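Local coordinates for protein dipicolinate synthase subunit A (Bacillus halodurans, PDB 3D4O) that is a subunit of dipicolinate synthase and probably serves as an NAD(P)-dependent oxidoreductase in forming the dipicolinic acid of bacterial spores, at residues 226-240 with 249-263. Sequence-based numbering, arbitrary orientation.
Sequences VTANVLAEMPSHTFV and GTDFRYAEKRGIKAL
Val240 sits between two residues of the parallel edge strand 261-263, its N giving a nearly straight bond to Lys261 O and its O receiving Leu263 N, while helices 228-233 and 252-257 run side by side, their axes 9.3 Å apart and inclined at 25°. At the beginning of the helices a second backbone pairing joins the two segments, Val226 N bonding to Gly249 O and Asp251 N to Val226 O. Asp251 then caps its own helix through OD1, which takes Tyr254 N from above the carboxylate plane, whereas OD2 reaches Ala228 N through a water. Between the helices, the Tyr254 ring lies with one face against Ala228 CB, 3.8 Å from the centroid in a CH-pi contact, and with its edge against Leu231 CB. Leu231 sends CD1 to Ala255 CB (3.7 Å) and CD2 towards Ile260 CG2. That same methyl of Ile260 is pressed against CE of selenomethionine Met234, at a tight 3.4 Å. Arg258 closes the far end: its chain bends at chi2 and chi3 (139° and -64°), bringing NH1 to Leu231 O at 3.1 Å and, more weakly, to Met234 O, with Ile260 CD1 centred over one guanidinium face. A leucine in its place would probably leave these two carbonyls without the NH1 that joins them, and Ile260 CD1 without the flat group it lies over. Directly after the arginine, Gly259, at positive phi, completes a Schellman motif that turns the chain into the strand. The whole is a worked case of successive beta-alpha-beta crossovers packed side by side: helix 228-233, linking strands 216-219 and 239-242, lies against helix 252-257, linking 239-242 and 261-264, at the edge of a six-stranded parallel sheet whose 3-2-1-4-5-6 order is that of the Rossmann fold.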
loop_
_atom_site.group_PDB
_atom_site.type_symbol
_atom_site.label_atom_id
_atom_site.label_comp_id
_atom_site.label_asym_id
_atom_site.label_seq_id
_atom_site.Cartn_x
_atom_site.Cartn_y
_atom_site.Cartn_z
ATOM N N VAL C 226 1.076 -7.158 -22.592
ATOM C CA VAL C 226 0.178 -7.990 -21.816
ATOM C C VAL C 226 -1.037 -8.183 -22.708
ATOM O O VAL C 226 -2.102 -7.588 -22.531
ATOM C CB VAL C 226 -0.148 -7.383 -20.433
ATOM C CG1 VAL C 226 -0.929 -8.397 -19.548
ATOM C CG2 VAL C 226 1.137 -6.972 -19.735
ATOM N N THR C 227 -0.821 -9.040 -23.695
ATOM C CA THR C 227 -1.829 -9.347 -24.688
ATOM C C THR C 227 -2.829 -10.369 -24.168
ATOM O O THR C 227 -2.688 -10.918 -23.078
ATOM C CB THR C 227 -1.202 -9.899 -25.980
ATOM O OG1 THR C 227 -0.570 -11.151 -25.710
ATOM C CG2 THR C 227 -0.152 -8.946 -26.526
ATOM N N ALA C 228 -3.832 -10.624 -24.993
ATOM C CA ALA C 228 -4.868 -11.602 -24.674
ATOM C C ALA C 228 -4.263 -12.979 -24.375
ATOM O O ALA C 228 -4.653 -13.640 -23.420
ATOM C CB ALA C 228 -5.892 -11.716 -25.835
ATOM N N ASN C 229 -3.323 -13.410 -25.217
ATOM C CA ASN C 229 -2.703 -14.748 -25.056
ATOM C C ASN C 229 -1.912 -14.819 -23.785
ATOM O O ASN C 229 -1.852 -15.854 -23.119
ATOM C CB ASN C 229 -1.849 -15.201 -26.255
ATOM C CG ASN C 229 -2.597 -16.171 -27.165
ATOM O OD1 ASN C 229 -3.135 -17.182 -26.694
ATOM N ND2 ASN C 229 -2.617 -15.888 -28.467
ATOM N N VAL C 230 -1.333 -13.696 -23.420
ATOM C CA VAL C 230 -0.558 -13.655 -22.185
ATOM C C VAL C 230 -1.544 -13.776 -21.037
ATOM O O VAL C 230 -1.442 -14.645 -20.163
ATOM C CB VAL C 230 0.243 -12.350 -22.059
ATOM C CG1 VAL C 230 0.844 -12.214 -20.664
ATOM C CG2 VAL C 230 1.338 -12.324 -23.133
ATOM N N LEU C 231 -2.489 -12.862 -21.058
ATOM C CA LEU C 231 -3.555 -12.824 -20.061
ATOM C C LEU C 231 -4.235 -14.186 -19.924
ATOM O O LEU C 231 -4.510 -14.627 -18.819
ATOM C CB LEU C 231 -4.607 -11.739 -20.382
ATOM C CG LEU C 231 -4.177 -10.282 -20.144
ATOM C CD1 LEU C 231 -5.152 -9.280 -20.751
ATOM C CD2 LEU C 231 -3.999 -9.994 -18.689
ATOM N N ALA C 232 -4.459 -14.864 -21.040
ATOM C CA ALA C 232 -5.171 -16.143 -21.018
ATOM C C ALA C 232 -4.466 -17.227 -20.179
ATOM O O ALA C 232 -5.106 -18.131 -19.633
ATOM C CB ALA C 232 -5.402 -16.654 -22.433
ATOM N N GLU C 233 -3.157 -17.103 -20.057
ATOM C CA GLU C 233 -2.341 -18.090 -19.312
ATOM C C GLU C 233 -2.100 -17.720 -17.865
ATOM O O GLU C 233 -1.588 -18.504 -17.070
ATOM C CB GLU C 233 -0.998 -18.305 -20.026
ATOM C CG GLU C 233 -1.133 -19.306 -21.186
ATOM C CD GLU C 233 -1.438 -20.702 -20.663
ATOM O OE1 GLU C 233 -0.716 -21.157 -19.746
ATOM O OE2 GLU C 233 -2.412 -21.330 -21.142
HETATM N N MSE C 234 -2.484 -16.510 -17.520
HETATM C CA MSE C 234 -2.260 -16.006 -16.146
HETATM C C MSE C 234 -3.231 -16.576 -15.149
HETATM O O MSE C 234 -4.302 -17.000 -15.523
HETATM C CB MSE C 234 -2.374 -14.481 -16.092
HETATM C CG MSE C 234 -1.146 -13.793 -16.591
HETATM SE SE MSE C 234 -1.353 -11.853 -16.681
HETATM C CE MSE C 234 -2.840 -11.586 -15.514
ATOM N N PRO C 235 -2.840 -16.611 -13.873
ATOM C CA PRO C 235 -3.790 -17.034 -12.864
ATOM C C PRO C 235 -4.938 -16.051 -12.820
ATOM O O PRO C 235 -4.761 -14.854 -13.050
ATOM C CB PRO C 235 -2.979 -16.936 -11.555
ATOM C CG PRO C 235 -1.566 -16.998 -11.969
ATOM C CD PRO C 235 -1.523 -16.301 -13.290
ATOM N N SER C 236 -6.099 -16.585 -12.498
ATOM C CA SER C 236 -7.342 -15.822 -12.395
ATOM C C SER C 236 -7.326 -14.681 -11.387
ATOM O O SER C 236 -8.060 -13.726 -11.496
ATOM C CB SER C 236 -8.473 -16.793 -12.020
ATOM O OG SER C 236 -9.660 -16.086 -11.762
ATOM N N HIS C 237 -6.459 -14.789 -10.403
ATOM C CA HIS C 237 -6.391 -13.790 -9.325
ATOM C C HIS C 237 -5.316 -12.739 -9.573
ATOM O O HIS C 237 -5.122 -11.846 -8.763
ATOM C CB HIS C 237 -6.077 -14.478 -8.005
ATOM C CG HIS C 237 -4.708 -15.073 -7.971
ATOM N ND1 HIS C 237 -4.463 -16.395 -8.270
ATOM C CD2 HIS C 237 -3.497 -14.504 -7.735
ATOM C CE1 HIS C 237 -3.161 -16.621 -8.194
ATOM N NE2 HIS C 237 -2.550 -15.485 -7.890
ATOM N N THR C 238 -4.633 -12.831 -10.713
ATOM C CA THR C 238 -3.521 -11.926 -10.976
ATOM C C THR C 238 -3.974 -10.469 -10.995
ATOM O O THR C 238 -5.054 -10.139 -11.456
ATOM C CB THR C 238 -2.815 -12.217 -12.280
ATOM O OG1 THR C 238 -2.496 -13.601 -12.340
ATOM C CG2 THR C 238 -1.516 -11.431 -12.351
ATOM N N PHE C 239 -3.108 -9.612 -10.477
ATOM C CA PHE C 239 -3.353 -8.166 -10.484
ATOM C C PHE C 239 -2.333 -7.510 -11.418
ATOM O O PHE C 239 -1.123 -7.624 -11.233
ATOM C CB PHE C 239 -3.266 -7.623 -9.065
ATOM C CG PHE C 239 -3.512 -6.130 -8.941
ATOM C CD1 PHE C 239 -4.413 -5.483 -9.750
ATOM C CD2 PHE C 239 -2.891 -5.412 -7.945
ATOM C CE1 PHE C 239 -4.634 -4.140 -9.616
ATOM C CE2 PHE C 239 -3.139 -4.076 -7.775
ATOM C CZ PHE C 239 -4.029 -3.438 -8.610
ATOM N N VAL C 240 -2.837 -6.858 -12.452
ATOM C CA VAL C 240 -1.958 -6.182 -13.408
ATOM C C VAL C 240 -1.996 -4.681 -13.157
ATOM O O VAL C 240 -3.039 -4.068 -13.255
ATOM C CB VAL C 240 -2.373 -6.378 -14.880
ATOM C CG1 VAL C 240 -1.497 -5.480 -15.778
ATOM C CG2 VAL C 240 -2.302 -7.871 -15.315
ATOM N N GLY C 249 0.070 -0.728 -21.885
ATOM C CA GLY C 249 0.599 -1.887 -22.606
ATOM C C GLY C 249 -0.157 -3.167 -22.354
ATOM O O GLY C 249 0.389 -4.262 -22.444
ATOM N N THR C 250 -1.434 -3.017 -22.059
ATOM C CA THR C 250 -2.290 -4.153 -21.725
ATOM C C THR C 250 -3.574 -4.211 -22.522
ATOM O O THR C 250 -4.170 -3.198 -22.846
ATOM C CB THR C 250 -2.654 -4.092 -20.206
ATOM O OG1 THR C 250 -1.449 -4.049 -19.444
ATOM C CG2 THR C 250 -3.512 -5.287 -19.755
ATOM N N ASP C 251 -3.987 -5.430 -22.830
ATOM C CA ASP C 251 -5.295 -5.645 -23.481
ATOM C C ASP C 251 -6.366 -5.640 -22.389
ATOM O O ASP C 251 -6.813 -6.697 -21.905
ATOM C CB ASP C 251 -5.348 -6.957 -24.229
ATOM C CG ASP C 251 -6.584 -7.068 -25.128
ATOM O OD1 ASP C 251 -7.537 -6.293 -24.953
ATOM O OD2 ASP C 251 -6.582 -7.933 -26.012
ATOM N N PHE C 252 -6.723 -4.421 -21.998
ATOM C CA PHE C 252 -7.698 -4.171 -20.926
ATOM C C PHE C 252 -9.062 -4.738 -21.239
ATOM O O PHE C 252 -9.800 -5.111 -20.331
ATOM C CB PHE C 252 -7.839 -2.676 -20.590
ATOM C CG PHE C 252 -6.583 -2.056 -20.019
ATOM C CD1 PHE C 252 -6.148 -2.384 -18.745
ATOM C CD2 PHE C 252 -5.847 -1.140 -20.756
ATOM C CE1 PHE C 252 -5.002 -1.824 -18.233
ATOM C CE2 PHE C 252 -4.703 -0.570 -20.247
ATOM C CZ PHE C 252 -4.274 -0.913 -18.994
ATOM N N ARG C 253 -9.392 -4.827 -22.520
ATOM C CA ARG C 253 -10.702 -5.327 -22.885
ATOM C C ARG C 253 -10.705 -6.827 -22.610
ATOM O O ARG C 253 -11.645 -7.367 -22.030
ATOM C CB ARG C 253 -11.074 -4.994 -24.343
ATOM N N TYR C 254 -9.622 -7.498 -22.976
ATOM C CA TYR C 254 -9.555 -8.955 -22.768
ATOM C C TYR C 254 -9.432 -9.306 -21.288
ATOM O O TYR C 254 -10.021 -10.273 -20.811
ATOM C CB TYR C 254 -8.429 -9.619 -23.563
ATOM C CG TYR C 254 -8.473 -11.126 -23.407
ATOM C CD1 TYR C 254 -9.383 -11.878 -24.126
ATOM C CD2 TYR C 254 -7.644 -11.790 -22.506
ATOM C CE1 TYR C 254 -9.465 -13.241 -23.979
ATOM C CE2 TYR C 254 -7.715 -13.170 -22.358
ATOM C CZ TYR C 254 -8.629 -13.891 -23.099
ATOM O OH TYR C 254 -8.722 -15.265 -22.969
ATOM N N ALA C 255 -8.670 -8.507 -20.564
ATOM C CA ALA C 255 -8.440 -8.764 -19.129
ATOM C C ALA C 255 -9.777 -8.791 -18.433
ATOM O O ALA C 255 -10.140 -9.706 -17.702
ATOM C CB ALA C 255 -7.557 -7.663 -18.507
ATOM N N GLU C 256 -10.513 -7.744 -18.729
ATOM C CA GLU C 256 -11.843 -7.536 -18.187
ATOM C C GLU C 256 -12.751 -8.724 -18.525
ATOM O O GLU C 256 -13.442 -9.276 -17.670
ATOM C CB GLU C 256 -12.375 -6.233 -18.756
ATOM C CG GLU C 256 -13.708 -5.786 -18.246
ATOM C CD GLU C 256 -14.016 -4.351 -18.690
ATOM O OE1 GLU C 256 -13.071 -3.516 -18.794
ATOM O OE2 GLU C 256 -15.199 -4.051 -18.925
ATOM N N LYS C 257 -12.664 -9.154 -19.772
ATOM C CA LYS C 257 -13.459 -10.263 -20.264
ATOM C C LYS C 257 -13.151 -11.559 -19.517
ATOM O O LYS C 257 -14.057 -12.326 -19.206
ATOM C CB LYS C 257 -13.250 -10.469 -21.767
ATOM N N ARG C 258 -11.886 -11.807 -19.214
ATOM C CA ARG C 258 -11.550 -13.060 -18.533
ATOM C C ARG C 258 -11.430 -12.882 -17.026
ATOM O O ARG C 258 -10.950 -13.761 -16.309
ATOM C CB ARG C 258 -10.299 -13.737 -19.110
ATOM C CG ARG C 258 -9.001 -13.125 -18.721
ATOM C CD ARG C 258 -8.004 -14.225 -18.433
ATOM N NE ARG C 258 -8.429 -15.030 -17.278
ATOM C CZ ARG C 258 -7.724 -16.024 -16.740
ATOM N NH1 ARG C 258 -6.549 -16.356 -17.240
ATOM N NH2 ARG C 258 -8.201 -16.684 -15.694
ATOM N N GLY C 259 -11.885 -11.734 -16.564
ATOM C CA GLY C 259 -11.915 -11.431 -15.141
ATOM C C GLY C 259 -10.588 -11.186 -14.450
ATOM O O GLY C 259 -10.451 -11.388 -13.242
ATOM N N ILE C 260 -9.586 -10.792 -15.218
ATOM C CA ILE C 260 -8.315 -10.398 -14.620
ATOM C C ILE C 260 -8.435 -8.913 -14.285
ATOM O O ILE C 260 -8.832 -8.124 -15.128
ATOM C CB ILE C 260 -7.112 -10.571 -15.565
ATOM C CG1 ILE C 260 -6.918 -12.030 -15.967
ATOM C CG2 ILE C 260 -5.852 -10.045 -14.897
ATOM C CD1 ILE C 260 -6.444 -12.922 -14.865
ATOM N N LYS C 261 -8.153 -8.560 -13.039
ATOM C CA LYS C 261 -8.153 -7.148 -12.596
ATOM C C LYS C 261 -6.888 -6.443 -13.083
ATOM O O LYS C 261 -5.767 -6.755 -12.677
ATOM C CB LYS C 261 -8.223 -7.039 -11.070
ATOM C CG LYS C 261 -8.319 -5.607 -10.557
ATOM C CD LYS C 261 -8.643 -5.581 -9.066
ATOM C CE LYS C 261 -8.956 -4.156 -8.559
ATOM N NZ LYS C 261 -9.403 -4.129 -7.133
ATOM N N ALA C 262 -7.096 -5.489 -13.966
ATOM C CA ALA C 262 -6.020 -4.719 -14.577
ATOM C C ALA C 262 -6.345 -3.234 -14.529
ATOM O O ALA C 262 -7.422 -2.824 -14.911
ATOM C CB ALA C 262 -5.821 -5.177 -16.014
ATOM N N LEU C 263 -5.390 -2.446 -14.059
ATOM C CA LEU C 263 -5.559 -0.998 -13.934
ATOM C C LEU C 263 -4.432 -0.192 -14.590
ATOM O O LEU C 263 -3.248 -0.541 -14.487
ATOM C CB LEU C 263 -5.633 -0.607 -12.444
ATOM C CG LEU C 263 -6.688 -1.218 -11.510
ATOM C CD1 LEU C 263 -6.449 -0.745 -10.100
ATOM C CD2 LEU C 263 -8.085 -0.835 -11.939
HETATM O O HOH W 1 -4.181 -8.527 -27.129
HETATM O O HOH W 2 -7.562 -10.984 -11.130
HETATM O O HOH W 3 -11.005 -14.051 -12.951
#